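Local coordinates for purine nucleoside phosphorylase (Caulobacter vibrioides, PDB 1XFJ), which probably cleaves purine nucleosides such as inosine and methylthioadenosine with phosphate and deaminates adenosine, at residues R230-E233 / E234-S238; P207-V210 / L211-A215; G196-E199 / D200-F203; D51-E54 / N55-R58. All coordinates share one frame; numbering follows the deposited sequence.

Contact 1 of 4, residues R230-E233 / E234-S238; sequences RAEE and EWFFS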
# COMPACT_ATOMS: atom_id res chain seq x y z
N ARG A 230 2.66 11.15 -7.02
CA ARG A 230 3.56 11.86 -7.92
C ARG A 230 3.23 13.34 -8.03
O ARG A 230 4.13 14.18 -8.08
CB ARG A 230 3.51 11.22 -9.31
CG ARG A 230 4.46 11.85 -10.33
CD ARG A 230 3.80 12.99 -11.08
NE ARG A 230 4.67 13.55 -12.12
CZ ARG A 230 5.65 14.42 -11.88
NH1 ARG A 230 5.89 14.84 -10.65
NH2 ARG A 230 6.39 14.87 -12.89
N ALA A 231 1.94 13.66 -8.05
CA ALA A 231 1.49 15.03 -8.19
C ALA A 231 1.59 15.89 -6.93
O ALA A 231 1.84 17.09 -7.02
CB ALA A 231 0.06 15.05 -8.71
N GLU A 232 1.39 15.28 -5.77
CA GLU A 232 1.42 16.04 -4.51
C GLU A 232 2.71 15.87 -3.71
O GLU A 232 2.73 15.18 -2.69
CB GLU A 232 0.23 15.64 -3.64
CG GLU A 232 -1.11 15.74 -4.35
CD GLU A 232 -2.27 15.46 -3.43
OE1 GLU A 232 -2.50 16.26 -2.50
OE2 GLU A 232 -2.95 14.42 -3.63
N GLU A 233 3.77 16.52 -4.17
CA GLU A 233 5.07 16.46 -3.52
C GLU A 233 5.01 16.99 -2.09
O GLU A 233 5.84 16.64 -1.26
CB GLU A 233 6.09 17.25 -4.35
CG GLU A 233 7.46 17.40 -3.71
CD GLU A 233 8.45 18.07 -4.65
OE1 GLU A 233 8.07 19.07 -5.29
OE2 GLU A 233 9.60 17.59 -4.73
N GLU A 234 4.02 17.84 -1.82
CA GLU A 234 3.84 18.42 -0.49
C GLU A 234 3.55 17.33 0.54
O GLU A 234 3.99 17.41 1.69
CB GLU A 234 2.66 19.40 -0.52
CG GLU A 234 2.26 19.95 0.85
CD GLU A 234 0.95 20.73 0.81
OE1 GLU A 234 0.42 20.96 -0.31
OE2 GLU A 234 0.45 21.13 1.88
N TRP A 235 2.83 16.30 0.10
CA TRP A 235 2.43 15.22 0.99
C TRP A 235 2.99 13.83 0.75
O TRP A 235 3.00 13.01 1.67
CB TRP A 235 0.90 15.11 1.00
CG TRP A 235 0.21 16.35 1.44
CD1 TRP A 235 -0.46 17.25 0.65
CD2 TRP A 235 0.11 16.84 2.78
NE1 TRP A 235 -0.96 18.27 1.42
CE2 TRP A 235 -0.63 18.04 2.73
CE3 TRP A 235 0.58 16.37 4.01
CZ2 TRP A 235 -0.91 18.79 3.88
CZ3 TRP A 235 0.30 17.12 5.15
CH2 TRP A 235 -0.44 18.31 5.08
N PHE A 236 3.46 13.54 -0.45
CA PHE A 236 3.94 12.19 -0.73
C PHE A 236 5.27 12.02 -1.43
O PHE A 236 5.68 12.86 -2.23
CB PHE A 236 2.88 11.45 -1.55
CG PHE A 236 1.49 11.54 -0.98
CD1 PHE A 236 1.18 10.91 0.23
CD2 PHE A 236 0.50 12.27 -1.62
CE1 PHE A 236 -0.10 11.02 0.78
CE2 PHE A 236 -0.78 12.38 -1.08
CZ PHE A 236 -1.08 11.76 0.13
N PHE A 237 5.95 10.91 -1.11
CA PHE A 237 7.21 10.55 -1.75
C PHE A 237 6.74 9.94 -3.07
O PHE A 237 5.60 9.47 -3.16
CB PHE A 237 7.95 9.47 -0.96
CG PHE A 237 8.45 9.92 0.38
CD1 PHE A 237 9.33 10.98 0.50
CD2 PHE A 237 8.06 9.24 1.54
CE1 PHE A 237 9.82 11.37 1.75
CE2 PHE A 237 8.54 9.62 2.78
CZ PHE A 237 9.43 10.69 2.89
N SER A 238 7.60 9.93 -4.08
CA SER A 238 7.22 9.36 -5.38
C SER A 238 8.43 8.84 -6.15
O SER A 238 9.35 9.59 -6.47
CB SER A 238 6.50 10.41 -6.22
OG SER A 238 6.28 9.94 -7.54
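Glu232 and the aromatic pair Trp235 and Phe236 meet across a tight turn in the loop between strand 221-224 and helix 239-244, within the laccase-like YfiH domain. The Glu232 side chain runs alongside Phe236, the two pointing the same way. Its CB lies 3.9 Å from Phe236 CD2, and with CG beside its own backbone N (chi1 -52°) and the chain extended beyond, the carboxylate is carried up to the edge of the ring. There Glu232 OE2 comes to Phe236 CE2 at 3.9 Å, in the ring plane, the carboxylate turned 87° against the ring. Glu232 OE1 comes equally near to Trp235 CD1, approaching that indole obliquely. The charge of Glu232 is met by Arg227, which forms a salt bridge with OE2 and also makes a cation-pi contact with Trp235, so acid and indole share one arginine. The backbone of Glu232 takes part too: its O accepts two N-H groups at once, from Trp235 N at 3.0 Å, above the carbonyl plane, and from Phe236 N at 2.9 Å, nearly along the C=O axis. This double grip closes the turn. Trp235 CB lies over the centre of one face of the Phe236 ring. At the far end the loop returns on itself, Ser238 lying beside Arg230. As N-cap of helix 239-244, Ser238 bonds through OG to Arg241 N and to Asp113, while the same OG rests 3.4 Å from Arg230 CA and 3.5 Å from Arg230 CB.

Contact 2 of 4, residues P207-V210 / L211-A215; sequences PAFV and LDRLA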
# COMPACT_ATOMS: atom_id res chain seq x y z
N PRO A 207 -4.96 2.76 -9.65
CA PRO A 207 -6.02 2.59 -8.65
C PRO A 207 -7.28 1.95 -9.22
O PRO A 207 -7.91 1.12 -8.56
CB PRO A 207 -6.24 4.02 -8.14
CG PRO A 207 -5.81 4.88 -9.29
CD PRO A 207 -4.58 4.17 -9.78
N ALA A 208 -7.66 2.31 -10.43
CA ALA A 208 -8.86 1.73 -11.02
C ALA A 208 -8.64 0.24 -11.27
O ALA A 208 -9.56 -0.57 -11.08
CB ALA A 208 -9.22 2.44 -12.32
N PHE A 209 -7.43 -0.13 -11.67
CA PHE A 209 -7.14 -1.54 -11.92
C PHE A 209 -7.19 -2.32 -10.61
O PHE A 209 -7.71 -3.43 -10.56
CB PHE A 209 -5.77 -1.72 -12.56
CG PHE A 209 -5.43 -3.15 -12.83
CD1 PHE A 209 -6.08 -3.85 -13.84
CD2 PHE A 209 -4.49 -3.82 -12.05
CE1 PHE A 209 -5.81 -5.20 -14.07
CE2 PHE A 209 -4.21 -5.17 -12.28
CZ PHE A 209 -4.87 -5.86 -13.28
N VAL A 210 -6.63 -1.73 -9.56
CA VAL A 210 -6.63 -2.38 -8.25
C VAL A 210 -8.06 -2.52 -7.71
O VAL A 210 -8.39 -3.52 -7.08
CB VAL A 210 -5.77 -1.58 -7.25
CG1 VAL A 210 -5.86 -2.21 -5.86
CG2 VAL A 210 -4.32 -1.56 -7.72
N LEU A 211 -8.90 -1.52 -7.97
CA LEU A 211 -10.29 -1.59 -7.52
C LEU A 211 -10.98 -2.74 -8.25
O LEU A 211 -11.83 -3.42 -7.69
CB LEU A 211 -11.02 -0.27 -7.78
CG LEU A 211 -10.68 0.87 -6.81
CD1 LEU A 211 -11.27 2.18 -7.33
CD2 LEU A 211 -11.23 0.55 -5.43
N ASP A 212 -10.58 -2.95 -9.51
CA ASP A 212 -11.14 -4.03 -10.31
C ASP A 212 -10.72 -5.38 -9.72
O ASP A 212 -11.50 -6.33 -9.70
CB ASP A 212 -10.65 -3.94 -11.76
CG ASP A 212 -11.05 -5.16 -12.59
OD1 ASP A 212 -12.24 -5.29 -12.93
OD2 ASP A 212 -10.16 -5.98 -12.89
N ARG A 213 -9.48 -5.45 -9.24
CA ARG A 213 -8.98 -6.68 -8.64
C ARG A 213 -9.75 -6.98 -7.36
O ARG A 213 -10.08 -8.14 -7.08
CB ARG A 213 -7.48 -6.57 -8.34
CG ARG A 213 -6.58 -6.46 -9.57
CD ARG A 213 -6.64 -7.70 -10.45
NE ARG A 213 -7.85 -7.74 -11.27
CZ ARG A 213 -8.20 -8.79 -12.02
NH1 ARG A 213 -7.45 -9.88 -12.03
NH2 ARG A 213 -9.31 -8.74 -12.75
N LEU A 214 -10.03 -5.94 -6.58
CA LEU A 214 -10.79 -6.11 -5.34
C LEU A 214 -12.17 -6.65 -5.68
O LEU A 214 -12.65 -7.60 -5.06
CB LEU A 214 -10.91 -4.76 -4.63
CG LEU A 214 -9.65 -4.32 -3.88
CD1 LEU A 214 -9.73 -2.85 -3.52
CD2 LEU A 214 -9.50 -5.19 -2.63
N ALA A 215 -12.81 -6.03 -6.67
CA ALA A 215 -14.14 -6.44 -7.10
C ALA A 215 -14.14 -7.89 -7.57
O ALA A 215 -15.05 -8.65 -7.25
CB ALA A 215 -14.62 -5.54 -8.23
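A chi1 of -180° sends the Phe209 ring along the helix toward Arg213, whose own CG stands beside its backbone N (chi1 -67°) and whose chain bends again at chi2 and chi3. The two side chains meet one helical turn apart. Arg213 CG sits over one face of the Phe209 ring, 4.2 Å from its centroid, as a CH-pi contact, and Arg213 CD follows at 3.8 Å from Phe209 CZ. The guanidinium lies only 15° from parallel to the ring but displaced beyond its rim. Its rotation is probably set by Asp212: Arg213 NH2 donates to Asp212 OD2 at 2.9 Å in a salt bridge, on the syn side but tilted from the carboxylate plane, and Arg213 NE adds a weak bond to the same atom. The other carboxylate oxygen, Asp212 OD1, is paired with Arg191, so this acid stands between two arginines. Val210, Leu211 and Leu214 face the sheet, on strands 115-121, 160-163 and 221-224; the buried Phe209 ring meets Phe182 edge to face. Backbone bonds such as Leu211 N to Pro207 O, 2.9 Å, carry the regular repeat from residue to residue. The whole is the i to i+4 pattern of an amphipathic alpha-helix, here helix 206-216, packed with its aliphatic side against the six-stranded sheet of an alpha/beta fold.

Contact 3 of 4, residues G196-E199 / D200-F203; sequences GASE and DKRF
Glu199 O is gripped from two quarters in the hairpin loop that joins strands 193-195 and 201-204. Arg202 NH1 reaches it at 2.9 Å with an N-H...O angle of 160°, lying above the carbonyl plane while the oxygen itself stays in the guanidinium plane. Water 2 donates to it at 2.7 Å and in turn accepts from Arg202 NH2, so carbonyl, water and guanidinium close a small ring. The chain of Arg202 starts away from the loop, yet its bend at chi2 (-76°) folds the guanidinium back toward the loop. There NH1 also donates to Lys201 O, at 2.8 Å, and one nitrogen thus ties two carbonyls together. The turn itself is a type I beta turn from Ser198 to Lys201, closed by Lys201 N to Ser198 O at 2.9 Å. Ser198 OG, held between its backbone N and carbonyl carbon, accepts from Asp200 N at 3.2 Å and braces the same turn from its side chain. A second water, water 1, accepts from Gly196 N and donates to Lys201 O, bridging the base of the loop where the strands come together. On the strand side Phe203 brings CD2 to 3.8 Å from Gly196 CA, its ring set obliquely to the glycine. Arg202 also lies on Leu176 and Leu179 of helix 176-185. Because Arg202 NH1 binds two backbone carbonyls of this surface loop, its positive charge probably steadies the turn through the carbonyl dipoles, with water completing the network.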
# COMPACT_ATOMS: atom_id res chain seq x y z
N GLY A 196 -1.72 8.58 -24.22
CA GLY A 196 -0.53 9.15 -23.62
C GLY A 196 0.07 10.31 -24.38
O GLY A 196 -0.54 10.84 -25.31
N ALA A 197 1.28 10.69 -23.99
CA ALA A 197 1.99 11.80 -24.62
C ALA A 197 2.25 11.56 -26.10
O ALA A 197 2.50 12.49 -26.86
CB ALA A 197 3.31 12.05 -23.90
N SER A 198 2.19 10.29 -26.51
CA SER A 198 2.41 9.92 -27.90
C SER A 198 1.84 8.53 -28.14
O SER A 198 1.44 7.85 -27.19
CB SER A 198 3.90 9.92 -28.24
OG SER A 198 4.53 8.78 -27.70
N GLU A 199 1.82 8.10 -29.39
CA GLU A 199 1.30 6.78 -29.74
C GLU A 199 2.13 5.68 -29.08
O GLU A 199 1.66 4.55 -28.92
CB GLU A 199 1.30 6.57 -31.25
CG GLU A 199 0.29 7.42 -32.02
CD GLU A 199 -1.13 7.24 -31.53
OE1 GLU A 199 -1.48 6.11 -31.11
OE2 GLU A 199 -1.91 8.21 -31.58
N ASP A 200 3.37 6.01 -28.72
CA ASP A 200 4.25 5.03 -28.08
C ASP A 200 4.06 4.99 -26.58
O ASP A 200 4.70 4.20 -25.89
CB ASP A 200 5.72 5.32 -28.38
CG ASP A 200 6.11 5.00 -29.81
OD1 ASP A 200 5.45 4.14 -30.43
OD2 ASP A 200 7.09 5.59 -30.30
N LYS A 201 3.17 5.83 -26.07
CA LYS A 201 2.91 5.87 -24.63
C LYS A 201 1.43 5.77 -24.31
O LYS A 201 0.57 5.93 -25.17
CB LYS A 201 3.46 7.17 -24.03
CG LYS A 201 4.96 7.40 -24.23
CD LYS A 201 5.79 6.38 -23.46
CE LYS A 201 7.27 6.76 -23.48
NZ LYS A 201 8.12 5.75 -22.79
N ARG A 202 1.15 5.50 -23.04
CA ARG A 202 -0.20 5.39 -22.52
C ARG A 202 -0.14 5.80 -21.06
O ARG A 202 0.93 5.78 -20.46
CB ARG A 202 -0.70 3.94 -22.58
CG ARG A 202 -0.81 3.34 -23.97
CD ARG A 202 -2.03 3.86 -24.71
NE ARG A 202 -2.24 3.11 -25.95
CZ ARG A 202 -1.44 3.18 -27.01
NH1 ARG A 202 -0.38 3.97 -27.00
NH2 ARG A 202 -1.70 2.44 -28.08
N PHE A 203 -1.28 6.18 -20.49
CA PHE A 203 -1.35 6.50 -19.08
C PHE A 203 -2.12 5.34 -18.48
O PHE A 203 -3.19 4.97 -18.97
CB PHE A 203 -2.11 7.81 -18.83
CG PHE A 203 -1.26 9.04 -18.96
CD1 PHE A 203 -0.23 9.29 -18.06
CD2 PHE A 203 -1.48 9.95 -19.99
CE1 PHE A 203 0.57 10.43 -18.17
CE2 PHE A 203 -0.68 11.10 -20.12
CZ PHE A 203 0.34 11.33 -19.21
O HOH W 1 -1.46 7.17 -26.87
O HOH W 2 0.20 2.79 -30.41

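Contact 4 of 4, residues D51-E54 / N55-R58; sequences DVEE and NRAR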
# COMPACT_ATOMS: atom_id res chain seq x y z
N ASP A 51 17.16 7.05 11.73
CA ASP A 51 16.03 7.93 11.46
C ASP A 51 14.84 7.09 11.00
O ASP A 51 13.71 7.32 11.42
CB ASP A 51 16.40 8.98 10.39
CG ASP A 51 17.30 10.09 10.93
OD1 ASP A 51 17.39 10.25 12.17
OD2 ASP A 51 17.90 10.83 10.12
N VAL A 52 15.11 6.12 10.13
CA VAL A 52 14.05 5.24 9.64
C VAL A 52 13.37 4.55 10.82
O VAL A 52 12.15 4.45 10.87
CB VAL A 52 14.60 4.16 8.68
CG1 VAL A 52 13.52 3.16 8.34
CG2 VAL A 52 15.14 4.82 7.41
N GLU A 53 14.16 4.08 11.77
CA GLU A 53 13.59 3.43 12.94
C GLU A 53 12.75 4.39 13.77
O GLU A 53 11.72 4.00 14.32
CB GLU A 53 14.71 2.82 13.80
CG GLU A 53 15.34 1.60 13.15
CD GLU A 53 14.30 0.54 12.81
OE1 GLU A 53 13.63 0.04 13.74
OE2 GLU A 53 14.16 0.19 11.62
N GLU A 54 13.19 5.64 13.86
CA GLU A 54 12.45 6.64 14.62
C GLU A 54 11.12 6.92 13.93
O GLU A 54 10.09 7.08 14.59
CB GLU A 54 13.27 7.93 14.75
CG GLU A 54 12.49 9.15 15.24
CD GLU A 54 12.00 9.03 16.67
OE1 GLU A 54 12.52 8.19 17.42
OE2 GLU A 54 11.08 9.80 17.05
N ASN A 55 11.14 6.97 12.61
CA ASN A 55 9.90 7.22 11.87
C ASN A 55 8.92 6.08 12.10
O ASN A 55 7.73 6.31 12.33
CB ASN A 55 10.18 7.40 10.38
CG ASN A 55 11.02 8.63 10.10
OD1 ASN A 55 10.82 9.68 10.71
ND2 ASN A 55 11.97 8.52 9.17
N ARG A 56 9.43 4.85 12.05
CA ARG A 56 8.59 3.68 12.27
C ARG A 56 8.01 3.71 13.68
O ARG A 56 6.85 3.34 13.89
CB ARG A 56 9.40 2.39 12.07
CG ARG A 56 9.68 2.04 10.62
CD ARG A 56 10.58 0.81 10.51
NE ARG A 56 10.05 -0.32 11.27
CZ ARG A 56 9.54 -1.41 10.73
NH1 ARG A 56 9.47 -1.54 9.42
NH2 ARG A 56 9.08 -2.38 11.52
N ALA A 57 8.81 4.15 14.65
CA ALA A 57 8.35 4.21 16.03
C ALA A 57 7.23 5.24 16.18
O ALA A 57 6.26 5.03 16.91
CB ALA A 57 9.51 4.57 16.95
N ARG A 58 7.35 6.36 15.47
CA ARG A 58 6.33 7.40 15.54
C ARG A 58 5.00 6.87 15.03
O ARG A 58 3.95 7.14 15.61
CB ARG A 58 6.76 8.61 14.72
CG ARG A 58 8.00 9.27 15.27
CD ARG A 58 8.31 10.60 14.64
NE ARG A 58 9.34 11.28 15.43
CZ ARG A 58 9.58 12.58 15.41
NH1 ARG A 58 8.87 13.39 14.64
NH2 ARG A 58 10.52 13.08 16.20
O HOH W 3 11.02 -0.58 14.01
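Asn55, which opens 55-58, packs its amide against the preceding turn: its CG lies 3.3 Å from Asp51 O, while its backbone N donates to that same carbonyl at 2.9 Å. The side-chain ends of Asn55 are bonded to the loop before the helix, ND2 to Asn40 O and Ser32 OG, OD1 to Val31 N, which pins helix 49-62 to that loop. Next comes Arg56, lying side by side with Glu53. Its CD is 3.8 Å from Glu53 OE2, but no N-H points at that oxygen; instead water 3 links the two side chains, accepting from Arg56 NE at 2.9 Å and donating to Glu53 OE1. Glu53 OE2 is held in a salt bridge by Arg43, so the carboxylate probably balances two arginines that stand close together. Ala57 simply rests its CB on Glu53 O, 3.5 Å away. Arg58 makes the direct ion pair. Bent at chi2 (66°), Glu54 carries OE2 to Arg58 NE, 2.8 Å away and nearly straight at 174°. The oxygen uses its anti lone pair and lies at the guanidinium edge, the carboxylate plane turned 81° to it; Arg58 NH2 adds a weak second bond. Arg58 NH1 donates to Gly29 O, tying the i to i+4 pair to the loop as well. Charge on this helix is thus probably balanced in two ways, directly at Glu54-Arg58 and through water at Glu53-Arg56.

In the fold
All four contacts are local, but they differ in burial: contacts 1, 2 and 4 are partly buried and contact 3 is on the surface. Contacts 2 and 4 both lie along helices, each with an acid-arginine pair, yet on opposite sides of the chain's centre, about 31 Å apart between centres. Contact 2 turns an aliphatic side to the six-stranded sheet. Contacts 1 and 4 both border the five-stranded sheet, contact 1 through phenylalanines on strand 253-259 and contact 4 through Arg56 on strand 70-72, while its polar groups hold a loop. Contact 3 relies on water and backbone carbonyls; it adjoins contact 2 in sequence, strand 201-204 leading into helix 206-216.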